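SaTIE-TED (Staphylococcus aureus, PDB 6FX6) is of unknown function but belongs to the thioester domains of bacterial surface proteins, whose internal thioester probably reacts covalently with a target surface. Local coordinates at residues W35-V40 / F84-N89; T100-W105 / A110-I115; I104-G109 / A123-I128; Q144-K149 / G154-T159. One frame throughout, in Å; residues are numbered along the deposited sequence.

Interaction 1. Residues W35-V40 / F84-N89; sequences WAKFYV and FGYIAN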
loop_
_atom_site.group_PDB
_atom_site.type_symbol
_atom_site.label_atom_id
_atom_site.label_comp_id
_atom_site.label_asym_id
_atom_site.label_seq_id
_atom_site.Cartn_x
_atom_site.Cartn_y
_atom_site.Cartn_z
ATOM N N TRP A 35 9.245 -11.797 -17.427
ATOM C CA TRP A 35 9.092 -11.072 -16.175
ATOM C C TRP A 35 8.901 -12.010 -14.999
ATOM O O TRP A 35 8.070 -12.923 -15.044
ATOM C CB TRP A 35 7.924 -10.082 -16.272
ATOM C CG TRP A 35 8.170 -8.860 -15.486
ATOM C CD1 TRP A 35 8.129 -8.746 -14.133
ATOM C CD2 TRP A 35 8.528 -7.569 -15.991
ATOM N NE1 TRP A 35 8.433 -7.467 -13.756
ATOM C CE2 TRP A 35 8.682 -6.718 -14.877
ATOM C CE3 TRP A 35 8.717 -7.045 -17.273
ATOM C CZ2 TRP A 35 9.021 -5.366 -15.006
ATOM C CZ3 TRP A 35 9.059 -5.705 -17.402
ATOM C CH2 TRP A 35 9.206 -4.880 -16.274
ATOM N N ALA A 36 9.685 -11.772 -13.950
ATOM C CA ALA A 36 9.606 -12.550 -12.718
ATOM C C ALA A 36 8.547 -11.925 -11.822
ATOM O O ALA A 36 8.669 -10.762 -11.432
ATOM C CB ALA A 36 10.951 -12.564 -12.010
ATOM N N LYS A 37 7.494 -12.686 -11.534
ATOM C CA LYS A 37 6.533 -12.308 -10.509
ATOM C C LYS A 37 6.977 -12.997 -9.230
ATOM O O LYS A 37 6.799 -14.209 -9.074
ATOM C CB LYS A 37 5.118 -12.729 -10.900
ATOM C CG LYS A 37 4.035 -12.186 -9.984
ATOM C CD LYS A 37 2.685 -12.780 -10.338
ATOM C CE LYS A 37 1.572 -12.158 -9.512
ATOM N NZ LYS A 37 0.274 -12.835 -9.759
ATOM N N PHE A 38 7.552 -12.215 -8.320
ATOM C CA PHE A 38 8.169 -12.753 -7.109
ATOM C C PHE A 38 7.157 -13.048 -6.009
ATOM O O PHE A 38 6.226 -12.269 -5.779
ATOM C CB PHE A 38 9.214 -11.776 -6.560
ATOM C CG PHE A 38 10.350 -11.493 -7.509
ATOM C CD1 PHE A 38 11.318 -12.461 -7.765
ATOM C CD2 PHE A 38 10.468 -10.245 -8.128
ATOM C CE1 PHE A 38 12.378 -12.194 -8.629
ATOM C CE2 PHE A 38 11.521 -9.975 -8.994
ATOM C CZ PHE A 38 12.477 -10.950 -9.248
ATOM N N TYR A 39 7.363 -14.172 -5.328
ATOM C CA TYR A 39 6.632 -14.526 -4.115
ATOM C C TYR A 39 7.636 -14.838 -3.014
ATOM O O TYR A 39 8.662 -15.450 -3.279
ATOM C CB TYR A 39 5.747 -15.756 -4.347
ATOM C CG TYR A 39 4.564 -15.509 -5.256
ATOM C CD1 TYR A 39 4.728 -15.433 -6.638
ATOM C CD2 TYR A 39 3.273 -15.370 -4.738
ATOM C CE1 TYR A 39 3.650 -15.210 -7.476
ATOM C CE2 TYR A 39 2.182 -15.155 -5.573
ATOM C CZ TYR A 39 2.377 -15.072 -6.939
ATOM O OH TYR A 39 1.309 -14.850 -7.774
ATOM N N VAL A 40 7.338 -14.409 -1.787
ATOM C CA VAL A 40 8.111 -14.794 -0.606
ATOM C C VAL A 40 7.123 -15.243 0.454
ATOM O O VAL A 40 6.295 -14.447 0.914
ATOM C CB VAL A 40 8.973 -13.635 -0.050
ATOM C CG1 VAL A 40 9.813 -14.110 1.132
ATOM C CG2 VAL A 40 9.864 -13.050 -1.144
ATOM N N PHE A 84 -1.759 -0.380 -3.417
ATOM C CA PHE A 84 -2.830 0.061 -4.314
ATOM C C PHE A 84 -2.635 -0.395 -5.755
ATOM O O PHE A 84 -3.617 -0.608 -6.475
ATOM C CB PHE A 84 -2.994 1.579 -4.255
ATOM C CG PHE A 84 -3.495 2.072 -2.932
ATOM C CD1 PHE A 84 -4.826 1.876 -2.569
ATOM C CD2 PHE A 84 -2.651 2.731 -2.044
ATOM C CE1 PHE A 84 -5.304 2.327 -1.347
ATOM C CE2 PHE A 84 -3.125 3.184 -0.822
ATOM C CZ PHE A 84 -4.449 2.978 -0.470
ATOM N N GLY A 85 -1.379 -0.551 -6.169
ATOM C CA GLY A 85 -1.051 -0.984 -7.521
ATOM C C GLY A 85 -1.382 -2.432 -7.798
ATOM O O GLY A 85 -1.906 -2.753 -8.859
ATOM N N TYR A 86 -1.084 -3.319 -6.857
ATOM C CA TYR A 86 -1.307 -4.732 -7.110
ATOM C C TYR A 86 -2.047 -5.477 -6.008
ATOM O O TYR A 86 -3.086 -6.067 -6.279
ATOM C CB TYR A 86 0.006 -5.448 -7.475
ATOM C CG TYR A 86 -0.278 -6.804 -8.054
ATOM C CD1 TYR A 86 -0.744 -6.934 -9.364
ATOM C CD2 TYR A 86 -0.171 -7.957 -7.273
ATOM C CE1 TYR A 86 -1.053 -8.173 -9.890
ATOM C CE2 TYR A 86 -0.485 -9.204 -7.794
ATOM C CZ TYR A 86 -0.918 -9.304 -9.102
ATOM O OH TYR A 86 -1.225 -10.534 -9.625
ATOM N N ILE A 87 -1.540 -5.452 -4.779
ATOM C CA ILE A 87 -2.022 -6.372 -3.738
ATOM C C ILE A 87 -3.483 -6.148 -3.359
ATOM O O ILE A 87 -4.226 -7.117 -3.207
ATOM C CB ILE A 87 -1.080 -6.372 -2.509
ATOM C CG1 ILE A 87 0.258 -7.025 -2.901
ATOM C CG2 ILE A 87 -1.689 -7.125 -1.326
ATOM C CD1 ILE A 87 1.465 -6.272 -2.429
ATOM N N ALA A 88 -3.892 -4.888 -3.220
ATOM C CA ALA A 88 -5.301 -4.550 -2.983
ATOM C C ALA A 88 -6.039 -4.105 -4.253
ATOM O O ALA A 88 -7.144 -3.583 -4.167
ATOM C CB ALA A 88 -5.407 -3.479 -1.909
ATOM N N ASN A 89 -5.445 -4.325 -5.424
ATOM C CA ASN A 89 -6.047 -3.904 -6.685
ATOM C C ASN A 89 -7.022 -4.968 -7.207
ATOM O O ASN A 89 -6.784 -6.168 -7.062
ATOM C CB ASN A 89 -4.958 -3.618 -7.721
ATOM C CG ASN A 89 -5.445 -2.717 -8.841
ATOM O OD1 ASN A 89 -6.215 -3.140 -9.704
ATOM N ND2 ASN A 89 -4.999 -1.467 -8.831
#
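Lys37 and Tyr86 meet with their side chains crossing at about a right angle, the lysine rising from strand 30-40 and the phenol coming from the last turn of the helix that ends at Ile87. The backbones stay far apart, 11.4 Å between Lys37 CA and Tyr86 CA, and two long side chains bridge the gap. Lys37 has CG anti to its backbone N (chi1 -171°) and a fully extended chain, which carries the ammonium to the phenol oxygen: NZ donates to Tyr86 OH at 2.7 Å. Lys37 CE follows at 3.2 Å from Tyr86 OH. Within the strand, Lys37 NZ also donates to Tyr39 OH at 3.0 Å. Tyr86 OH is hydrogen-bonded to the carbonyl O of Gln92 as well, and its ring meets Tyr97 edge-to-face. The ammonium thus donates to the oxygens of two phenols that are probably neutral, and its charge would probably polarise the Tyr86 O-H and strengthen the bond to Gln92 O.

Interaction 2. Residues T100-W105 / A110-I115; sequences TQMLIW and AKYHTI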
loop_
_atom_site.group_PDB
_atom_site.type_symbol
_atom_site.label_atom_id
_atom_site.label_comp_id
_atom_site.label_asym_id
_atom_site.label_seq_id
_atom_site.Cartn_x
_atom_site.Cartn_y
_atom_site.Cartn_z
ATOM N N THR A 100 3.004 -2.192 -11.893
ATOM C CA THR A 100 3.335 -1.850 -10.515
ATOM C C THR A 100 4.846 -1.943 -10.276
ATOM O O THR A 100 5.438 -1.018 -9.718
ATOM C CB THR A 100 2.559 -2.740 -9.525
ATOM O OG1 THR A 100 1.160 -2.588 -9.769
ATOM C CG2 THR A 100 2.851 -2.357 -8.085
ATOM N N GLN A 101 5.459 -3.044 -10.713
ATOM C CA GLN A 101 6.919 -3.206 -10.636
ATOM C C GLN A 101 7.633 -2.079 -11.371
ATOM O O GLN A 101 8.623 -1.551 -10.880
ATOM C CB GLN A 101 7.357 -4.551 -11.228
ATOM C CG GLN A 101 8.865 -4.807 -11.234
ATOM C CD GLN A 101 9.451 -4.936 -9.848
ATOM O OE1 GLN A 101 9.556 -6.044 -9.314
ATOM N NE2 GLN A 101 9.833 -3.808 -9.253
HETATM N N MSE A 102 7.131 -1.734 -12.554
HETATM C CA MSE A 102 7.729 -0.669 -13.365
HETATM C C MSE A 102 7.629 0.693 -12.722
HETATM O O MSE A 102 8.548 1.509 -12.856
HETATM C CB MSE A 102 7.113 -0.616 -14.766
HETATM C CG MSE A 102 7.819 -1.589 -15.705
HETATM SE SE MSE A 102 6.735 -1.792 -17.333
HETATM C CE MSE A 102 7.049 -0.010 -18.118
ATOM N N LEU A 103 6.519 0.958 -12.028
ATOM C CA LEU A 103 6.335 2.224 -11.309
ATOM C C LEU A 103 7.233 2.321 -10.073
ATOM O O LEU A 103 7.796 3.382 -9.798
ATOM C CB LEU A 103 4.865 2.419 -10.910
ATOM C CG LEU A 103 4.499 3.763 -10.254
ATOM C CD1 LEU A 103 5.023 4.947 -11.053
ATOM C CD2 LEU A 103 2.990 3.862 -10.080
ATOM N N ILE A 104 7.342 1.215 -9.332
ATOM C CA ILE A 104 8.307 1.087 -8.234
ATOM C C ILE A 104 9.711 1.388 -8.745
ATOM O O ILE A 104 10.446 2.153 -8.125
ATOM C CB ILE A 104 8.245 -0.321 -7.579
ATOM C CG1 ILE A 104 6.995 -0.426 -6.700
ATOM C CG2 ILE A 104 9.493 -0.622 -6.747
ATOM C CD1 ILE A 104 6.597 -1.845 -6.345
ATOM N N TRP A 105 10.068 0.793 -9.879
ATOM C CA TRP A 105 11.385 1.011 -10.476
ATOM C C TRP A 105 11.631 2.438 -10.971
ATOM O O TRP A 105 12.777 2.873 -10.975
ATOM C CB TRP A 105 11.646 0.029 -11.623
ATOM C CG TRP A 105 12.050 -1.354 -11.218
ATOM C CD1 TRP A 105 12.348 -1.810 -9.963
ATOM C CD2 TRP A 105 12.254 -2.454 -12.100
ATOM N NE1 TRP A 105 12.697 -3.135 -10.011
ATOM C CE2 TRP A 105 12.653 -3.556 -11.312
ATOM C CE3 TRP A 105 12.137 -2.618 -13.485
ATOM C CZ2 TRP A 105 12.925 -4.811 -11.861
ATOM C CZ3 TRP A 105 12.404 -3.866 -14.031
ATOM C CH2 TRP A 105 12.792 -4.949 -13.218
ATOM N N ALA A 110 15.044 3.732 -12.630
ATOM C CA ALA A 110 14.855 3.098 -13.938
ATOM C C ALA A 110 14.269 4.085 -14.950
ATOM O O ALA A 110 13.394 4.887 -14.611
ATOM C CB ALA A 110 13.968 1.871 -13.819
ATOM N N LYS A 111 14.776 4.024 -16.182
ATOM C CA LYS A 111 14.321 4.865 -17.292
ATOM C C LYS A 111 13.950 3.960 -18.466
ATOM O O LYS A 111 14.744 3.097 -18.855
ATOM C CB LYS A 111 15.426 5.842 -17.703
ATOM C CG LYS A 111 15.910 6.751 -16.578
ATOM C CD LYS A 111 16.998 7.698 -17.058
ATOM C CE LYS A 111 17.316 8.767 -16.021
ATOM N NZ LYS A 111 18.282 9.780 -16.539
ATOM N N TYR A 112 12.754 4.157 -19.024
ATOM C CA TYR A 112 12.226 3.288 -20.083
ATOM C C TYR A 112 12.350 3.947 -21.444
ATOM O O TYR A 112 11.801 5.028 -21.661
ATOM C CB TYR A 112 10.766 2.937 -19.802
ATOM C CG TYR A 112 10.599 2.336 -18.435
ATOM C CD1 TYR A 112 11.221 1.128 -18.116
ATOM C CD2 TYR A 112 9.859 2.980 -17.447
ATOM C CE1 TYR A 112 11.104 0.571 -16.858
ATOM C CE2 TYR A 112 9.733 2.426 -16.185
ATOM C CZ TYR A 112 10.357 1.223 -15.896
ATOM O OH TYR A 112 10.241 0.673 -14.653
ATOM N N HIS A 113 13.071 3.281 -22.346
ATOM C CA HIS A 113 13.263 3.752 -23.718
ATOM C C HIS A 113 12.153 3.229 -24.630
ATOM O O HIS A 113 11.674 3.958 -25.502
ATOM C CB HIS A 113 14.640 3.329 -24.244
ATOM C CG HIS A 113 15.765 3.675 -23.319
ATOM N ND1 HIS A 113 16.319 4.936 -23.258
ATOM C CD2 HIS A 113 16.422 2.931 -22.397
ATOM C CE1 HIS A 113 17.276 4.951 -22.347
ATOM N NE2 HIS A 113 17.359 3.747 -21.810
ATOM N N THR A 114 11.761 1.969 -24.423
ATOM C CA THR A 114 10.672 1.328 -25.166
ATOM C C THR A 114 9.759 0.610 -24.190
ATOM O O THR A 114 10.240 -0.024 -23.244
ATOM C CB THR A 114 11.216 0.294 -26.181
ATOM O OG1 THR A 114 12.137 0.936 -27.066
ATOM C CG2 THR A 114 10.091 -0.341 -27.009
ATOM N N ILE A 115 8.450 0.713 -24.416
ATOM C CA ILE A 115 7.452 -0.008 -23.621
ATOM C C ILE A 115 6.448 -0.692 -24.550
ATOM O O ILE A 115 5.883 -0.055 -25.433
ATOM C CB ILE A 115 6.706 0.919 -22.632
ATOM C CG1 ILE A 115 7.693 1.578 -21.656
ATOM C CG2 ILE A 115 5.641 0.133 -21.861
ATOM C CD1 ILE A 115 7.086 2.662 -20.783
#
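The sequence TQMLIW of helix 94-107 matches the TQxxIW motif of thioester domains, and Tyr112 of the following strand reaches back to grip it. Gln101 OE1 of the motif is hydrogen-bonded to Cys47 N. Tyr112 has CG anti to its carbonyl carbon (chi1 -55°), which sends the phenol between Met102 and Trp105; its OH donates to Met102 O at 2.6 Å. The bond lies in the carbonyl plane, on a lone pair, with a C=O...donor angle of 110°. Tyr112 OH also lies 3.4 Å from Trp105 CB and near the plane of the indole. At the mouth of the short connection, Ala110 N donates to Trp105 O at 2.9 Å, and the CB atoms of the two residues pack together. Met102, modelled as selenomethionine, makes a Met-aromatic contact in which the terminal methyl takes the nearer place: bent at chi3, its chain brings CE 4.0 Å above the centre of the Tyr112 ring, while the same methyl touches Ile115 CD1 at 3.8 Å.

Interaction 3. Residues I104-G109 / A123-I128; sequences IWELLG and ARKADI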
loop_
_atom_site.group_PDB
_atom_site.type_symbol
_atom_site.label_atom_id
_atom_site.label_comp_id
_atom_site.label_asym_id
_atom_site.label_seq_id
_atom_site.Cartn_x
_atom_site.Cartn_y
_atom_site.Cartn_z
ATOM N N ILE A 104 7.342 1.215 -9.332
ATOM C CA ILE A 104 8.307 1.087 -8.234
ATOM C C ILE A 104 9.711 1.388 -8.745
ATOM O O ILE A 104 10.446 2.153 -8.125
ATOM C CB ILE A 104 8.245 -0.321 -7.579
ATOM C CG1 ILE A 104 6.995 -0.426 -6.700
ATOM C CG2 ILE A 104 9.493 -0.622 -6.747
ATOM C CD1 ILE A 104 6.597 -1.845 -6.345
ATOM N N TRP A 105 10.068 0.793 -9.879
ATOM C CA TRP A 105 11.385 1.011 -10.476
ATOM C C TRP A 105 11.631 2.438 -10.971
ATOM O O TRP A 105 12.777 2.873 -10.975
ATOM C CB TRP A 105 11.646 0.029 -11.623
ATOM C CG TRP A 105 12.050 -1.354 -11.218
ATOM C CD1 TRP A 105 12.348 -1.810 -9.963
ATOM C CD2 TRP A 105 12.254 -2.454 -12.100
ATOM N NE1 TRP A 105 12.697 -3.135 -10.011
ATOM C CE2 TRP A 105 12.653 -3.556 -11.312
ATOM C CE3 TRP A 105 12.137 -2.618 -13.485
ATOM C CZ2 TRP A 105 12.925 -4.811 -11.861
ATOM C CZ3 TRP A 105 12.404 -3.866 -14.031
ATOM C CH2 TRP A 105 12.792 -4.949 -13.218
ATOM N N GLU A 106 10.587 3.158 -11.388
ATOM C CA GLU A 106 10.731 4.585 -11.731
ATOM C C GLU A 106 11.240 5.415 -10.557
ATOM O O GLU A 106 12.030 6.333 -10.754
ATOM C CB GLU A 106 9.420 5.195 -12.244
ATOM C CG GLU A 106 9.046 4.760 -13.654
ATOM C CD GLU A 106 8.282 5.810 -14.450
ATOM O OE1 GLU A 106 8.671 6.998 -14.405
ATOM O OE2 GLU A 106 7.305 5.441 -15.145
ATOM N N LEU A 107 10.789 5.086 -9.346
ATOM C CA LEU A 107 11.250 5.771 -8.134
ATOM C C LEU A 107 12.672 5.409 -7.715
ATOM O O LEU A 107 13.295 6.150 -6.961
ATOM C CB LEU A 107 10.299 5.497 -6.962
ATOM C CG LEU A 107 8.908 6.123 -7.043
ATOM C CD1 LEU A 107 8.108 5.677 -5.831
ATOM C CD2 LEU A 107 8.978 7.649 -7.124
ATOM N N LEU A 108 13.167 4.266 -8.180
ATOM C CA LEU A 108 14.518 3.797 -7.873
ATOM C C LEU A 108 15.500 3.947 -9.047
ATOM O O LEU A 108 16.533 3.268 -9.081
ATOM C CB LEU A 108 14.445 2.335 -7.419
ATOM C CG LEU A 108 13.480 2.056 -6.266
ATOM C CD1 LEU A 108 13.381 0.562 -6.001
ATOM C CD2 LEU A 108 13.915 2.800 -5.012
ATOM N N GLY A 109 15.182 4.823 -10.003
ATOM C CA GLY A 109 16.139 5.242 -11.041
ATOM C C GLY A 109 16.030 4.603 -12.418
ATOM O O GLY A 109 16.837 4.911 -13.293
ATOM N N ALA A 123 -1.883 4.500 -18.757
ATOM C CA ALA A 123 -3.204 4.431 -18.116
ATOM C C ALA A 123 -3.175 3.650 -16.795
ATOM O O ALA A 123 -3.844 4.035 -15.832
ATOM C CB ALA A 123 -4.229 3.828 -19.064
ATOM N N ARG A 124 -2.411 2.558 -16.752
ATOM C CA ARG A 124 -2.235 1.787 -15.515
ATOM C C ARG A 124 -1.518 2.605 -14.438
ATOM O O ARG A 124 -1.967 2.651 -13.290
ATOM C CB ARG A 124 -1.487 0.470 -15.773
ATOM C CG ARG A 124 -2.351 -0.611 -16.414
ATOM C CD ARG A 124 -1.664 -1.973 -16.412
ATOM N NE ARG A 124 -2.630 -3.070 -16.280
ATOM C CZ ARG A 124 -3.335 -3.616 -17.271
ATOM N NH1 ARG A 124 -3.208 -3.199 -18.523
ATOM N NH2 ARG A 124 -4.182 -4.605 -17.002
ATOM N N LYS A 125 -0.419 3.247 -14.825
ATOM C CA LYS A 125 0.349 4.127 -13.935
ATOM C C LYS A 125 -0.500 5.264 -13.366
ATOM O O LYS A 125 -0.454 5.523 -12.161
ATOM C CB LYS A 125 1.537 4.719 -14.696
ATOM C CG LYS A 125 2.434 5.658 -13.901
ATOM C CD LYS A 125 3.465 6.297 -14.812
ATOM C CE LYS A 125 4.380 7.231 -14.040
ATOM N NZ LYS A 125 5.448 7.794 -14.909
ATOM N N ALA A 126 -1.259 5.933 -14.235
ATOM C CA ALA A 126 -2.100 7.074 -13.838
ATOM C C ALA A 126 -3.136 6.705 -12.772
ATOM O O ALA A 126 -3.302 7.436 -11.797
ATOM C CB ALA A 126 -2.793 7.684 -15.058
ATOM N N ASP A 127 -3.808 5.568 -12.951
ATOM C CA ASP A 127 -4.792 5.080 -11.974
ATOM C C ASP A 127 -4.155 4.752 -10.618
ATOM O O ASP A 127 -4.796 4.936 -9.583
ATOM C CB ASP A 127 -5.565 3.853 -12.502
ATOM C CG ASP A 127 -6.950 3.706 -11.861
ATOM O OD1 ASP A 127 -7.806 4.595 -12.078
ATOM O OD2 ASP A 127 -7.188 2.702 -11.146
ATOM N N ILE A 128 -2.906 4.280 -10.626
ATOM C CA ILE A 128 -2.170 3.994 -9.383
ATOM C C ILE A 128 -1.816 5.286 -8.651
ATOM O O ILE A 128 -2.057 5.399 -7.451
ATOM C CB ILE A 128 -0.889 3.157 -9.631
ATOM C CG1 ILE A 128 -1.274 1.755 -10.107
ATOM C CG2 ILE A 128 -0.036 3.058 -8.363
ATOM C CD1 ILE A 128 -0.109 0.913 -10.580
#
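A fully extended Lys125, with CG anti to the backbone N (chi1 -180°), reaches across from helix 121-134 to Glu106 on helix 94-107, whose chain leaves beside its own backbone N and bends at chi2 (-149°) to present the carboxylate. The two side chains cross at about a right angle. Lys125 NZ approaches Glu106 OE2 at 3.0 Å, forming a salt bridge, and makes a weak bond to Glu106 OE1 at 3.4 Å. The carboxylate is therefore met unevenly: OE2 is engaged on its syn side, with the ammonium 35° out of the carboxylate plane. OE2 has a second partner in the hydroxyl of Tyr121, so one oxygen is gripped twice, which limits rotation of the group. Each chain also has a packing contact: Glu106 CG lies against the Tyr112 ring at CE2, and Lys125 CE rests on Leu103 CD1. One turn on, Ile128 packs against the same Leu103, which continues the apolar contact between the two helices. The adjacent Arg124 forms a salt bridge with Asp91. The arrangement is an interhelical salt bridge at the protein surface, joining the C-terminal turn of helix 94-107 to helix 121-134 in the helical part of the thioester domain.

Interaction 4. Residues Q144-K149 / G154-T159; sequences QKKPIK and GVFVDT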
loop_
_atom_site.group_PDB
_atom_site.type_symbol
_atom_site.label_atom_id
_atom_site.label_comp_id
_atom_site.label_asym_id
_atom_site.label_seq_id
_atom_site.Cartn_x
_atom_site.Cartn_y
_atom_site.Cartn_z
ATOM N N GLN A 144 -10.464 16.037 15.265
ATOM C CA GLN A 144 -11.345 16.875 16.079
ATOM C C GLN A 144 -11.872 16.109 17.294
ATOM O O GLN A 144 -11.894 14.869 17.313
ATOM C CB GLN A 144 -12.500 17.441 15.244
ATOM C CG GLN A 144 -12.029 18.434 14.186
ATOM C CD GLN A 144 -13.158 19.201 13.514
ATOM O OE1 GLN A 144 -14.259 18.680 13.311
ATOM N NE2 GLN A 144 -12.881 20.450 13.151
ATOM N N LYS A 145 -12.264 16.878 18.308
ATOM C CA LYS A 145 -12.918 16.376 19.503
ATOM C C LYS A 145 -14.350 16.878 19.485
ATOM O O LYS A 145 -14.578 18.077 19.333
ATOM C CB LYS A 145 -12.215 16.889 20.759
ATOM C CG LYS A 145 -10.807 16.351 20.952
ATOM C CD LYS A 145 -10.160 16.946 22.195
ATOM C CE LYS A 145 -8.700 16.535 22.340
ATOM N NZ LYS A 145 -8.548 15.118 22.775
ATOM N N LYS A 146 -15.306 15.964 19.633
ATOM C CA LYS A 146 -16.732 16.292 19.580
ATOM C C LYS A 146 -17.415 15.758 20.829
ATOM O O LYS A 146 -17.184 14.606 21.187
ATOM C CB LYS A 146 -17.385 15.626 18.373
ATOM C CG LYS A 146 -16.760 15.944 17.024
ATOM C CD LYS A 146 -17.138 17.323 16.519
ATOM C CE LYS A 146 -16.925 17.413 15.016
ATOM N NZ LYS A 146 -16.928 18.823 14.550
ATOM N N PRO A 147 -18.259 16.579 21.494
ATOM C CA PRO A 147 -19.031 16.062 22.623
ATOM C C PRO A 147 -20.202 15.198 22.160
ATOM O O PRO A 147 -20.795 15.467 21.117
ATOM C CB PRO A 147 -19.542 17.331 23.304
ATOM C CG PRO A 147 -19.680 18.305 22.188
ATOM C CD PRO A 147 -18.541 18.008 21.254
ATOM N N ILE A 148 -20.512 14.165 22.934
ATOM C CA ILE A 148 -21.658 13.298 22.664
ATOM C C ILE A 148 -22.195 12.756 23.993
ATOM O O ILE A 148 -21.420 12.305 24.840
ATOM C CB ILE A 148 -21.287 12.155 21.679
ATOM C CG1 ILE A 148 -22.544 11.418 21.197
ATOM C CG2 ILE A 148 -20.284 11.176 22.292
ATOM C CD1 ILE A 148 -22.280 10.405 20.110
ATOM N N LYS A 149 -23.511 12.829 24.179
ATOM C CA LYS A 149 -24.148 12.300 25.388
ATOM C C LYS A 149 -24.377 10.804 25.257
ATOM O O LYS A 149 -24.690 10.316 24.167
ATOM C CB LYS A 149 -25.475 13.008 25.665
ATOM C CG LYS A 149 -25.317 14.505 25.871
ATOM C CD LYS A 149 -26.403 15.090 26.755
ATOM C CE LYS A 149 -26.086 16.537 27.101
ATOM N NZ LYS A 149 -27.062 17.107 28.069
ATOM N N GLY A 154 -25.340 10.089 17.416
ATOM C CA GLY A 154 -24.718 11.257 16.792
ATOM C C GLY A 154 -24.374 10.987 15.336
ATOM O O GLY A 154 -24.023 9.858 14.967
ATOM N N VAL A 155 -24.487 12.030 14.516
ATOM C CA VAL A 155 -24.186 11.969 13.090
ATOM C C VAL A 155 -23.132 13.031 12.792
ATOM O O VAL A 155 -23.275 14.177 13.204
ATOM C CB VAL A 155 -25.455 12.207 12.250
ATOM C CG1 VAL A 155 -25.125 12.331 10.764
ATOM C CG2 VAL A 155 -26.449 11.075 12.487
ATOM N N PHE A 156 -22.073 12.636 12.089
ATOM C CA PHE A 156 -20.972 13.534 11.756
ATOM C C PHE A 156 -20.722 13.448 10.263
ATOM O O PHE A 156 -20.440 12.364 9.742
ATOM C CB PHE A 156 -19.719 13.157 12.541
ATOM C CG PHE A 156 -19.932 13.130 14.026
ATOM C CD1 PHE A 156 -19.974 14.312 14.753
ATOM C CD2 PHE A 156 -20.131 11.922 14.696
ATOM C CE1 PHE A 156 -20.191 14.295 16.129
ATOM C CE2 PHE A 156 -20.347 11.897 16.069
ATOM C CZ PHE A 156 -20.376 13.085 16.786
ATOM N N VAL A 157 -20.856 14.586 9.583
ATOM C CA VAL A 157 -20.740 14.650 8.136
ATOM C C VAL A 157 -19.294 14.939 7.757
ATOM O O VAL A 157 -18.682 15.863 8.284
ATOM C CB VAL A 157 -21.656 15.747 7.542
ATOM C CG1 VAL A 157 -21.487 15.842 6.027
ATOM C CG2 VAL A 157 -23.113 15.476 7.901
ATOM N N ASP A 158 -18.760 14.142 6.838
ATOM C CA ASP A 158 -17.463 14.402 6.228
ATOM C C ASP A 158 -17.659 15.263 4.977
ATOM O O ASP A 158 -17.984 14.744 3.914
ATOM C CB ASP A 158 -16.771 13.080 5.867
ATOM C CG ASP A 158 -15.455 13.279 5.121
ATOM O OD1 ASP A 158 -14.880 14.385 5.184
ATOM O OD2 ASP A 158 -14.999 12.318 4.464
ATOM N N THR A 159 -17.436 16.567 5.106
ATOM C CA THR A 159 -17.522 17.491 3.966
ATOM C C THR A 159 -16.370 17.352 2.949
ATOM O O THR A 159 -16.453 17.934 1.869
ATOM C CB THR A 159 -17.618 18.966 4.425
ATOM O OG1 THR A 159 -16.545 19.275 5.320
ATOM C CG2 THR A 159 -18.942 19.223 5.126
#
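Strands 145-149 and 154-157 run in roughly opposite directions and diverge: the CA atoms of Ile148 and Gly154, near the connecting loop, are 6.9 Å apart, whereas those of Lys146 and Phe156 are separated by 9.3 Å. At this spacing the strands meet through side chains. Residues alternate along each: Lys146 and Ile148 start toward the partner while Pro147 turns away, and Phe156 likewise points inward while Val155 turns out. The Phe156 ring slides past the Lys146 chain in the opposite direction, and its CE1 touches Lys146 CB at 3.8 Å and CG at 3.9 Å. The bend of that lysine at chi2 (-77°) then leads its end away from the ring, where NZ donates to Gln144 OE1 at 2.9 Å from above the carbonyl plane. Only the aliphatic root of Lys146 thus serves the apolar contact. Ile148, extended with CG1 anti to its backbone N (chi1 -169°), places CD1 4.1 Å from Gly154 N, against a backbone that carries no side chain. Ile148 and Phe156 both pack on Leu235 and Val186, one from each sheet. Strand 145-149 borders a mixed four-stranded sheet and strand 154-157 an antiparallel three-stranded one, so the short turn between them forms a beta-arch, consistent with two sheets packed as a beta-sandwich.

In the fold
Interactions 1, 2 and 3 cluster around helix 94-107, whereas interaction 4 lies in a separate beta region, its centre about 38 Å or more from the others. Interactions 2 and 3 share Ile104 and Trp105, with centres about 7 Å apart, yet differ in character: the first is buried and mixes hydrogen bonds with Met-aromatic and apolar packing, the second is a charged pair at the surface. Interaction 1 is partly buried and essentially polar, tying the large sheet to the preceding helix 72-87; Trp35 of its strand packs on Met102 and Trp105. Interaction 4, also partly buried, relies on apolar contacts between two sheets.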